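Local coordinates for protein DegQ (Legionella fallonii, PDB 3PV2) that is an HtrA-family serine protease that encloses its own proteolytic chambers by forming large twelve-subunit assemblies, and probably degrades or holds misfolded proteins, at residues G276-E279 with D280-G283; K354-E357 with Q358-S362; A402-R405 with P406-I410; T419-K422 with S423-I427. All blocks are in the same frame, centred on the assembly; numbering follows the deposited sequence.

From the N terminus, the four contacts follow one another in series; none nests within or crosses another. Contact 1 closes a turn in the loop between helix 269-274 and strand 284-289 of the first PDZ domain. Contact 2 lies along helix 353-362, which joins the sheet of that domain to the sheet of the second; its nearest atoms are about 24 Å from those of contact 1. Contact 3 folds the turn leading into strand 409-413, and contact 4 starts helix 421-428. These last two share one PDZ domain and touch directly, Ile410 CD1 lying 3.8 Å from Leu424 CD2, so that the strand packs against the helix.

Contact 1. Residues G276-E279 with D280-G283; sequences GYPE and DFQG
Tyr277 and Phe281 stack their rings in an offset pair, with centroids 5.0 Å apart and planes inclined by 21°. The overlap is partial: Tyr277 CD2 lies 3.8 Å above the plane of the Phe281 ring, near its rim. The packing continues to the backbone, where Tyr277 CB meets Phe281 CB at 3.8 Å, and Pro278 CD stands 4.0 Å from the same Phe281 CB. A type I beta turn from Pro278 to Phe281 brings the rings together, closed by Phe281 N donating to Pro278 O at 2.8 Å. With CG anti to the backbone N (chi1 -165°), the Phe281 ring is swung toward Tyr277. The other side is loose. Glu279 and Asp280, both exposed at the corners of the turn, take no part in the stack, and a water bridges the carbonyls by donating to Glu279 O and Phe281 O. Glu279 also touches Asn136 of a neighbouring subunit. The turn follows directly on the Schellman motif at Gly276 that ends helix 269-274, while Tyr277 OH bonds Asn341 N and the Phe281 ring rests on Ile305 and Thr307 of strand 305-309 and on Glu338 of strand 332-339.

Contact 2. Residues K354-E357 with Q358-S362; sequences KSHE and QKLQS
Leu360 lays its CD1 methyl over one face of the His356 imidazole, one helical turn earlier. The methyl carbon is 3.7 Å from the ring centroid and 28° off the ring normal, which makes this a CH-pi contact, shifted toward the CE1 and NE2 side of the ring. The second branch takes part as well: Leu360 CD2 comes to 3.4 Å from His356 NE2, so the forked end of the leucine covers that nitrogen with both methyls. With CG anti to the backbone N (chi1 175°) the imidazole stands out from the helix, and the leucine leans back over it. Lys359 approaches the same ring obliquely, with CE 3.8 Å from His356 ND1, and its chain bends onward to give NZ a bond to Asn292 O.

The backbone beneath is the regular i to i+4 pattern of helix 353-362, which connects strand 342-349 of the first PDZ sheet with strand 370-378 of the second. The backbone bond between the same two residues is the straightest of the four across the contact, Leu360 N to His356 O at 2.9 Å with an angle of 169° at the hydrogen.

On the neighbouring flank, Glu357 bends at chi2, its carboxylate oxygens reaching Leu360 CD2 at van der Waals distance while OE2 is bonded to Tyr368 OH. Gln361 runs extended, its CG 3.4 Å from Glu357 O. Near the helix end, Ser362 OG donates to Gln358 O at 2.9 Å, from the face of that carbonyl opposite to the one used by Ser362 N.

Contact 3. Residues A402-R405 with P406-I410; sequences AGIR and PGDII
Pro406 follows Arg405 at the first corner of a type II beta turn that runs from Arg405 to Asp408, and its ring carbon CD lies 4.1 Å from Arg405 CD, against the aliphatic part of the arginine. The head of Arg405 turns back along the chain: NH1 donates to Ile404 O at 2.8 Å and to Trp400 O, and the guanidinium forms a cation-pi contact with Trp400. Gly407 takes the second corner with a phi of 95°, a positive value that suits glycine in this kind of turn. The run Ala-Gly-Ile-Arg-Pro-Gly-Asp-Ile-Ile resembles the AGLxxGDxI pattern familiar from PDZ domains, with Ile404 in the leucine place. Asp408 then closes the turn twice. Its backbone N donates to Arg405 O at 2.9 Å, and its side chain reaches back so that OD2 accepts from Arg405 N at 2.8 Å. The latter bond is nearly straight at the hydrogen (171°), yet it arrives from well above the carboxylate plane. With CG anti to its own carbonyl carbon (chi1 -76°), the aspartate folds over the turn, where OD2 also lies 3.4 Å from Ile404 CA and 3.9 Å from Ile404 CG2. A salt bridge from Arg441 NH2 grips OD2 as well, giving this buried oxygen two donors and probably favouring its ionised state. Beyond Asp408 the chain becomes strand 409-413: Ile409 packs on Val385 and Ile410 on Val390, both of strand 384-393, with Val439 of strand 435-441 also against Ile410, so that the turn links helix 398-402 to the middle of the second PDZ sheet.

Contact 4. Residues T419-K422 with S423-I427; sequences TDVK and SLQTI
Two flat groups carry the polar and apolar sides of this contact, the Asp420 carboxylate facing Ser423 and the Gln425 amide facing Val421. Ser423 N meets Asp420 OD1 at 2.8 Å, nearly along the C-O axis of the oxygen, the capping bond that marks Asp420 as N-cap of helix 421-428. Over one face of the Gln425 amide lies Val421 CG1, 3.8 Å from both CD and NE2, and on that same side OE1 is 3.7 Å from Lys422 CA. The amide nitrogen itself turns to Glu378 of a neighbouring subunit, bonding its OE1. Ser423 holds OG between its backbone N and carbonyl carbon (chi1 53°), which folds the hydroxyl back over the first turn: OG donates to Asp420 O at 2.7 Å and accepts from Thr419 N at 2.9 Å. Asp420 O also receives Leu424 N, the first i to i+4 bond of the helix. One turn on, Thr426 OG1 donates to Lys422 O at 3.0 Å, on the opposite face of that carbonyl from Thr426 N. Leu424 tucks inward against Leu372 of strand 370-378 and Ile410 of strand 409-413. Placed where backbone N-H groups point out of the helix start, the carboxylate of Asp420 would probably be stabilised in its charged form, and it satisfies the N-H of Ser423 in the first turn.

Contact 1. Residues G276-E279 with D280-G283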
loop_
_atom_site.group_PDB
_atom_site.type_symbol
_atom_site.label_atom_id
_atom_site.label_comp_id
_atom_site.label_asym_id
_atom_site.label_seq_id
_atom_site.Cartn_x
_atom_site.Cartn_y
_atom_site.Cartn_z
ATOM N N GLY B 276 23.112 -32.361 53.027
ATOM C CA GLY B 276 23.295 -32.887 54.362
ATOM C C GLY B 276 22.423 -32.273 55.448
ATOM O O GLY B 276 22.728 -32.412 56.627
ATOM N N TYR B 277 21.355 -31.597 55.049
ATOM C CA TYR B 277 20.465 -30.896 55.969
ATOM C C TYR B 277 19.079 -31.510 55.885
ATOM O O TYR B 277 18.755 -32.167 54.900
ATOM C CB TYR B 277 20.412 -29.418 55.601
ATOM C CG TYR B 277 21.760 -28.729 55.741
ATOM C CD1 TYR B 277 22.642 -28.648 54.689
ATOM C CD2 TYR B 277 22.150 -28.209 56.943
ATOM C CE1 TYR B 277 23.879 -28.030 54.846
ATOM C CE2 TYR B 277 23.360 -27.609 57.105
ATOM C CZ TYR B 277 24.214 -27.521 56.058
ATOM O OH TYR B 277 25.415 -26.932 56.240
ATOM N N PRO B 278 18.257 -31.316 56.913
ATOM C CA PRO B 278 16.878 -31.900 56.873
ATOM C C PRO B 278 16.078 -31.221 55.766
ATOM O O PRO B 278 16.396 -30.080 55.399
ATOM C CB PRO B 278 16.259 -31.486 58.213
ATOM C CG PRO B 278 17.433 -31.171 59.135
ATOM C CD PRO B 278 18.562 -30.683 58.208
ATOM N N GLU B 279 15.012 -31.850 55.328
ATOM C CA GLU B 279 14.244 -31.414 54.204
ATOM C C GLU B 279 13.599 -30.101 54.461
ATOM O O GLU B 279 13.452 -29.305 53.552
ATOM C CB GLU B 279 13.213 -32.490 53.761
ATOM C CG GLU B 279 12.075 -32.723 54.765
ATOM C CD GLU B 279 11.003 -33.727 54.234
ATOM O OE1 GLU B 279 11.312 -34.540 53.302
ATOM O OE2 GLU B 279 9.855 -33.705 54.791
ATOM N N ASP B 280 13.306 -29.777 55.704
ATOM C CA ASP B 280 12.699 -28.478 55.964
ATOM C C ASP B 280 13.722 -27.464 56.414
ATOM O O ASP B 280 13.365 -26.392 56.907
ATOM C CB ASP B 280 11.517 -28.612 56.964
ATOM C CG ASP B 280 11.944 -29.139 58.386
ATOM O OD1 ASP B 280 13.070 -29.632 58.613
ATOM O OD2 ASP B 280 11.091 -29.097 59.304
ATOM N N PHE B 281 15.005 -27.743 56.239
ATOM C CA PHE B 281 15.989 -26.729 56.671
ATOM C C PHE B 281 15.859 -25.464 55.831
ATOM O O PHE B 281 15.645 -25.528 54.618
ATOM C CB PHE B 281 17.429 -27.243 56.564
ATOM C CG PHE B 281 18.409 -26.393 57.312
ATOM C CD1 PHE B 281 19.301 -25.592 56.623
ATOM C CD2 PHE B 281 18.382 -26.328 58.712
ATOM C CE1 PHE B 281 20.213 -24.782 57.311
ATOM C CE2 PHE B 281 19.282 -25.500 59.432
ATOM C CZ PHE B 281 20.203 -24.722 58.684
ATOM N N GLN B 282 16.018 -24.318 56.442
ATOM C CA GLN B 282 15.848 -23.077 55.685
ATOM C C GLN B 282 17.067 -22.164 55.769
ATOM O O GLN B 282 17.780 -22.128 56.752
ATOM C CB GLN B 282 14.632 -22.313 56.211
ATOM C CG GLN B 282 13.243 -23.020 56.115
ATOM C CD GLN B 282 12.117 -22.134 56.673
ATOM O OE1 GLN B 282 11.999 -21.936 57.893
ATOM N NE2 GLN B 282 11.298 -21.585 55.769
ATOM N N GLY B 283 17.237 -21.398 54.717
ATOM C CA GLY B 283 18.257 -20.405 54.608
ATOM C C GLY B 283 18.506 -20.123 53.151
ATOM O O GLY B 283 17.715 -20.561 52.328
HETATM O O HOH W 1 13.930 -26.824 52.980
#

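Contact 2. Residues K354-E357 with Q358-S362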
loop_
_atom_site.group_PDB
_atom_site.type_symbol
_atom_site.label_atom_id
_atom_site.label_comp_id
_atom_site.label_asym_id
_atom_site.label_seq_id
_atom_site.Cartn_x
_atom_site.Cartn_y
_atom_site.Cartn_z
ATOM N N LYS B 354 31.923 1.324 43.147
ATOM C CA LYS B 354 32.919 1.995 42.346
ATOM C C LYS B 354 34.324 1.972 42.974
ATOM O O LYS B 354 35.327 1.860 42.256
ATOM C CB LYS B 354 32.430 3.414 42.008
ATOM C CG LYS B 354 31.140 3.358 41.134
ATOM C CD LYS B 354 30.332 4.672 41.180
ATOM C CE LYS B 354 30.950 5.791 40.334
ATOM N NZ LYS B 354 29.894 6.617 39.643
ATOM N N SER B 355 34.404 2.022 44.294
ATOM C CA SER B 355 35.704 1.904 44.965
ATOM C C SER B 355 36.297 0.508 44.848
ATOM O O SER B 355 37.506 0.365 44.721
ATOM C CB SER B 355 35.626 2.311 46.439
ATOM O OG SER B 355 35.240 3.672 46.547
ATOM N N HIS B 356 35.447 -0.506 44.881
ATOM C CA HIS B 356 35.891 -1.858 44.645
ATOM C C HIS B 356 36.389 -2.065 43.197
ATOM O O HIS B 356 37.388 -2.756 42.953
ATOM C CB HIS B 356 34.742 -2.812 44.926
ATOM C CG HIS B 356 35.033 -4.242 44.615
ATOM N ND1 HIS B 356 35.791 -5.036 45.440
ATOM C CD2 HIS B 356 34.634 -5.032 43.582
ATOM C CE1 HIS B 356 35.859 -6.258 44.915
ATOM N NE2 HIS B 356 35.164 -6.279 43.792
ATOM N N GLU B 357 35.664 -1.503 42.242
ATOM C CA GLU B 357 36.028 -1.718 40.847
ATOM C C GLU B 357 37.356 -1.007 40.608
ATOM O O GLU B 357 38.191 -1.499 39.894
ATOM C CB GLU B 357 34.935 -1.244 39.894
ATOM C CG GLU B 357 34.846 -2.066 38.618
ATOM C CD GLU B 357 34.475 -3.579 38.844
ATOM O OE1 GLU B 357 33.850 -3.929 39.880
ATOM O OE2 GLU B 357 34.827 -4.412 37.974
ATOM N N GLN B 358 37.603 0.077 41.320
ATOM C CA GLN B 358 38.899 0.778 41.210
ATOM C C GLN B 358 40.018 -0.030 41.853
ATOM O O GLN B 358 41.144 -0.050 41.347
ATOM C CB GLN B 358 38.896 2.212 41.793
ATOM C CG GLN B 358 39.472 3.303 40.840
ATOM C CD GLN B 358 40.632 2.871 39.842
ATOM O OE1 GLN B 358 40.427 2.816 38.621
ATOM N NE2 GLN B 358 41.829 2.607 40.369
ATOM N N LYS B 359 39.691 -0.703 42.944
ATOM C CA LYS B 359 40.631 -1.583 43.572
ATOM C C LYS B 359 41.038 -2.679 42.622
ATOM O O LYS B 359 42.189 -2.861 42.388
ATOM C CB LYS B 359 40.051 -2.223 44.827
ATOM C CG LYS B 359 40.981 -3.255 45.483
ATOM C CD LYS B 359 40.460 -3.741 46.869
ATOM C CE LYS B 359 39.371 -4.821 46.752
ATOM N NZ LYS B 359 39.562 -5.917 47.753
ATOM N N LEU B 360 40.076 -3.447 42.152
ATOM C CA LEU B 360 40.329 -4.474 41.169
ATOM C C LEU B 360 41.254 -3.960 40.030
ATOM O O LEU B 360 42.183 -4.614 39.700
ATOM C CB LEU B 360 39.005 -5.014 40.612
ATOM C CG LEU B 360 38.373 -6.236 41.298
ATOM C CD1 LEU B 360 38.486 -6.192 42.793
ATOM C CD2 LEU B 360 36.925 -6.487 40.845
ATOM N N GLN B 361 41.020 -2.779 39.491
ATOM C CA GLN B 361 41.884 -2.225 38.411
ATOM C C GLN B 361 43.295 -1.949 38.818
ATOM O O GLN B 361 44.250 -2.283 38.099
ATOM C CB GLN B 361 41.329 -0.936 37.863
ATOM C CG GLN B 361 40.109 -1.190 37.078
ATOM C CD GLN B 361 39.431 0.067 36.627
ATOM O OE1 GLN B 361 38.208 0.085 36.438
ATOM N NE2 GLN B 361 40.215 1.132 36.425
ATOM N N SER B 362 43.415 -1.315 39.957
ATOM C CA SER B 362 44.694 -1.004 40.591
ATOM C C SER B 362 45.589 -2.211 40.842
ATOM O O SER B 362 46.810 -2.135 40.761
ATOM C CB SER B 362 44.425 -0.355 41.969
ATOM O OG SER B 362 43.870 0.925 41.763
#

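Contact 3. Residues A402-R405 with P406-I410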
loop_
_atom_site.group_PDB
_atom_site.type_symbol
_atom_site.label_atom_id
_atom_site.label_comp_id
_atom_site.label_asym_id
_atom_site.label_seq_id
_atom_site.Cartn_x
_atom_site.Cartn_y
_atom_site.Cartn_z
ATOM N N ALA B 402 43.064 0.435 24.886
ATOM C CA ALA B 402 44.285 0.324 24.070
ATOM C C ALA B 402 43.934 -0.259 22.730
ATOM O O ALA B 402 44.699 -0.128 21.777
ATOM C CB ALA B 402 45.306 -0.574 24.707
ATOM N N GLY B 403 42.790 -0.887 22.616
ATOM C CA GLY B 403 42.418 -1.452 21.315
ATOM C C GLY B 403 42.320 -2.954 21.216
ATOM O O GLY B 403 42.023 -3.464 20.183
ATOM N N ILE B 404 42.562 -3.681 22.286
ATOM C CA ILE B 404 42.374 -5.130 22.248
ATOM C C ILE B 404 40.908 -5.425 22.081
ATOM O O ILE B 404 40.035 -4.753 22.692
ATOM C CB ILE B 404 42.862 -5.692 23.575
ATOM C CG1 ILE B 404 44.361 -5.384 23.716
ATOM C CG2 ILE B 404 42.557 -7.162 23.706
ATOM C CD1 ILE B 404 44.931 -5.766 25.078
ATOM N N ARG B 405 40.599 -6.445 21.279
ATOM C CA ARG B 405 39.222 -6.908 21.128
ATOM C C ARG B 405 39.111 -8.448 21.212
ATOM O O ARG B 405 40.082 -9.188 20.903
ATOM C CB ARG B 405 38.709 -6.482 19.742
ATOM C CG ARG B 405 38.555 -4.961 19.540
ATOM C CD ARG B 405 37.395 -4.372 20.329
ATOM N NE ARG B 405 37.321 -2.913 20.164
ATOM C CZ ARG B 405 38.022 -2.015 20.841
ATOM N NH1 ARG B 405 38.912 -2.362 21.791
ATOM N NH2 ARG B 405 37.796 -0.741 20.594
ATOM N N PRO B 406 37.924 -8.927 21.603
ATOM C CA PRO B 406 37.704 -10.347 21.701
ATOM C C PRO B 406 38.185 -11.021 20.457
ATOM O O PRO B 406 38.040 -10.472 19.360
ATOM C CB PRO B 406 36.183 -10.465 21.848
ATOM C CG PRO B 406 35.815 -9.121 22.610
ATOM C CD PRO B 406 36.714 -8.129 21.903
ATOM N N GLY B 407 38.801 -12.199 20.592
ATOM C CA GLY B 407 39.362 -12.835 19.400
ATOM C C GLY B 407 40.811 -12.592 19.141
ATOM O O GLY B 407 41.408 -13.397 18.452
ATOM N N ASP B 408 41.366 -11.470 19.641
ATOM C CA ASP B 408 42.766 -11.212 19.562
ATOM C C ASP B 408 43.640 -12.283 20.206
ATOM O O ASP B 408 43.269 -12.814 21.258
ATOM C CB ASP B 408 43.068 -9.868 20.211
ATOM C CG ASP B 408 42.675 -8.682 19.347
ATOM O OD1 ASP B 408 42.244 -8.879 18.190
ATOM O OD2 ASP B 408 42.811 -7.498 19.824
ATOM N N ILE B 409 44.769 -12.630 19.583
ATOM C CA ILE B 409 45.715 -13.467 20.214
ATOM C C ILE B 409 46.919 -12.650 20.613
ATOM O O ILE B 409 47.587 -12.055 19.754
ATOM C CB ILE B 409 46.224 -14.647 19.324
ATOM C CG1 ILE B 409 45.074 -15.422 18.635
ATOM C CG2 ILE B 409 47.096 -15.600 20.153
ATOM C CD1 ILE B 409 43.994 -15.833 19.502
ATOM N N ILE B 410 47.232 -12.614 21.913
ATOM C CA ILE B 410 48.453 -12.000 22.412
ATOM C C ILE B 410 49.627 -12.947 22.246
ATOM O O ILE B 410 49.693 -14.019 22.867
ATOM C CB ILE B 410 48.343 -11.609 23.832
ATOM C CG1 ILE B 410 47.236 -10.567 23.969
ATOM C CG2 ILE B 410 49.652 -10.939 24.364
ATOM C CD1 ILE B 410 46.773 -10.398 25.489
#

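Contact 4. Residues T419-K422 with S423-I427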
loop_
_atom_site.group_PDB
_atom_site.type_symbol
_atom_site.label_atom_id
_atom_site.label_comp_id
_atom_site.label_asym_id
_atom_site.label_seq_id
_atom_site.Cartn_x
_atom_site.Cartn_y
_atom_site.Cartn_z
ATOM N N THR B 419 53.227 -17.894 26.264
ATOM C CA THR B 419 52.742 -19.215 26.043
ATOM C C THR B 419 51.422 -19.496 26.756
ATOM O O THR B 419 50.463 -19.892 26.154
ATOM C CB THR B 419 53.779 -20.231 26.525
ATOM O OG1 THR B 419 54.219 -19.858 27.837
ATOM C CG2 THR B 419 55.012 -20.193 25.570
ATOM N N ASP B 420 51.371 -19.326 28.041
ATOM C CA ASP B 420 50.138 -19.580 28.750
ATOM C C ASP B 420 49.720 -18.329 29.508
ATOM O O ASP B 420 50.408 -17.303 29.432
ATOM C CB ASP B 420 50.317 -20.816 29.622
ATOM C CG ASP B 420 51.341 -20.645 30.696
ATOM O OD1 ASP B 420 51.829 -19.526 30.924
ATOM O OD2 ASP B 420 51.661 -21.653 31.338
ATOM N N VAL B 421 48.562 -18.369 30.148
ATOM C CA VAL B 421 48.003 -17.205 30.758
ATOM C C VAL B 421 49.005 -16.781 31.836
ATOM O O VAL B 421 49.368 -15.616 31.918
ATOM C CB VAL B 421 46.544 -17.483 31.273
ATOM C CG1 VAL B 421 45.987 -16.338 32.184
ATOM C CG2 VAL B 421 45.582 -17.763 30.045
ATOM N N LYS B 422 49.484 -17.707 32.650
ATOM C CA LYS B 422 50.460 -17.342 33.666
ATOM C C LYS B 422 51.695 -16.604 33.118
ATOM O O LYS B 422 52.149 -15.689 33.809
ATOM C CB LYS B 422 50.831 -18.566 34.537
ATOM C CG LYS B 422 52.116 -18.425 35.436
ATOM C CD LYS B 422 51.918 -17.733 36.814
ATOM C CE LYS B 422 53.138 -17.988 37.762
ATOM N NZ LYS B 422 53.095 -17.155 39.022
ATOM N N SER B 423 52.212 -16.965 31.913
ATOM C CA SER B 423 53.401 -16.304 31.409
ATOM C C SER B 423 53.069 -14.847 31.129
ATOM O O SER B 423 53.891 -13.965 31.368
ATOM C CB SER B 423 53.988 -16.907 30.088
ATOM O OG SER B 423 53.008 -17.021 29.001
ATOM N N LEU B 424 51.880 -14.597 30.568
ATOM C CA LEU B 424 51.449 -13.238 30.326
ATOM C C LEU B 424 51.258 -12.413 31.623
ATOM O O LEU B 424 51.591 -11.217 31.683
ATOM C CB LEU B 424 50.139 -13.279 29.582
ATOM C CG LEU B 424 49.596 -11.885 29.285
ATOM C CD1 LEU B 424 50.544 -10.975 28.411
ATOM C CD2 LEU B 424 48.120 -12.003 28.701
ATOM N N GLN B 425 50.680 -13.039 32.649
ATOM C CA GLN B 425 50.484 -12.367 33.928
ATOM C C GLN B 425 51.831 -12.032 34.583
ATOM O O GLN B 425 51.999 -10.999 35.178
ATOM C CB GLN B 425 49.672 -13.261 34.886
ATOM C CG GLN B 425 48.171 -13.278 34.560
ATOM C CD GLN B 425 47.370 -14.444 35.225
ATOM O OE1 GLN B 425 47.915 -15.491 35.551
ATOM N NE2 GLN B 425 46.065 -14.260 35.310
ATOM N N THR B 426 52.819 -12.884 34.432
ATOM C CA THR B 426 54.119 -12.612 35.012
ATOM C C THR B 426 54.721 -11.405 34.256
ATOM O O THR B 426 55.190 -10.475 34.879
ATOM C CB THR B 426 55.010 -13.875 34.847
ATOM O OG1 THR B 426 54.442 -14.964 35.578
ATOM C CG2 THR B 426 56.454 -13.665 35.333
ATOM N N ILE B 427 54.682 -11.418 32.922
ATOM C CA ILE B 427 55.221 -10.295 32.141
ATOM C C ILE B 427 54.529 -9.023 32.451
ATOM O O ILE B 427 55.194 -8.033 32.692
ATOM C CB ILE B 427 55.210 -10.585 30.640
ATOM C CG1 ILE B 427 56.203 -11.699 30.367
ATOM C CG2 ILE B 427 55.615 -9.362 29.820
ATOM C CD1 ILE B 427 56.020 -12.451 28.931
#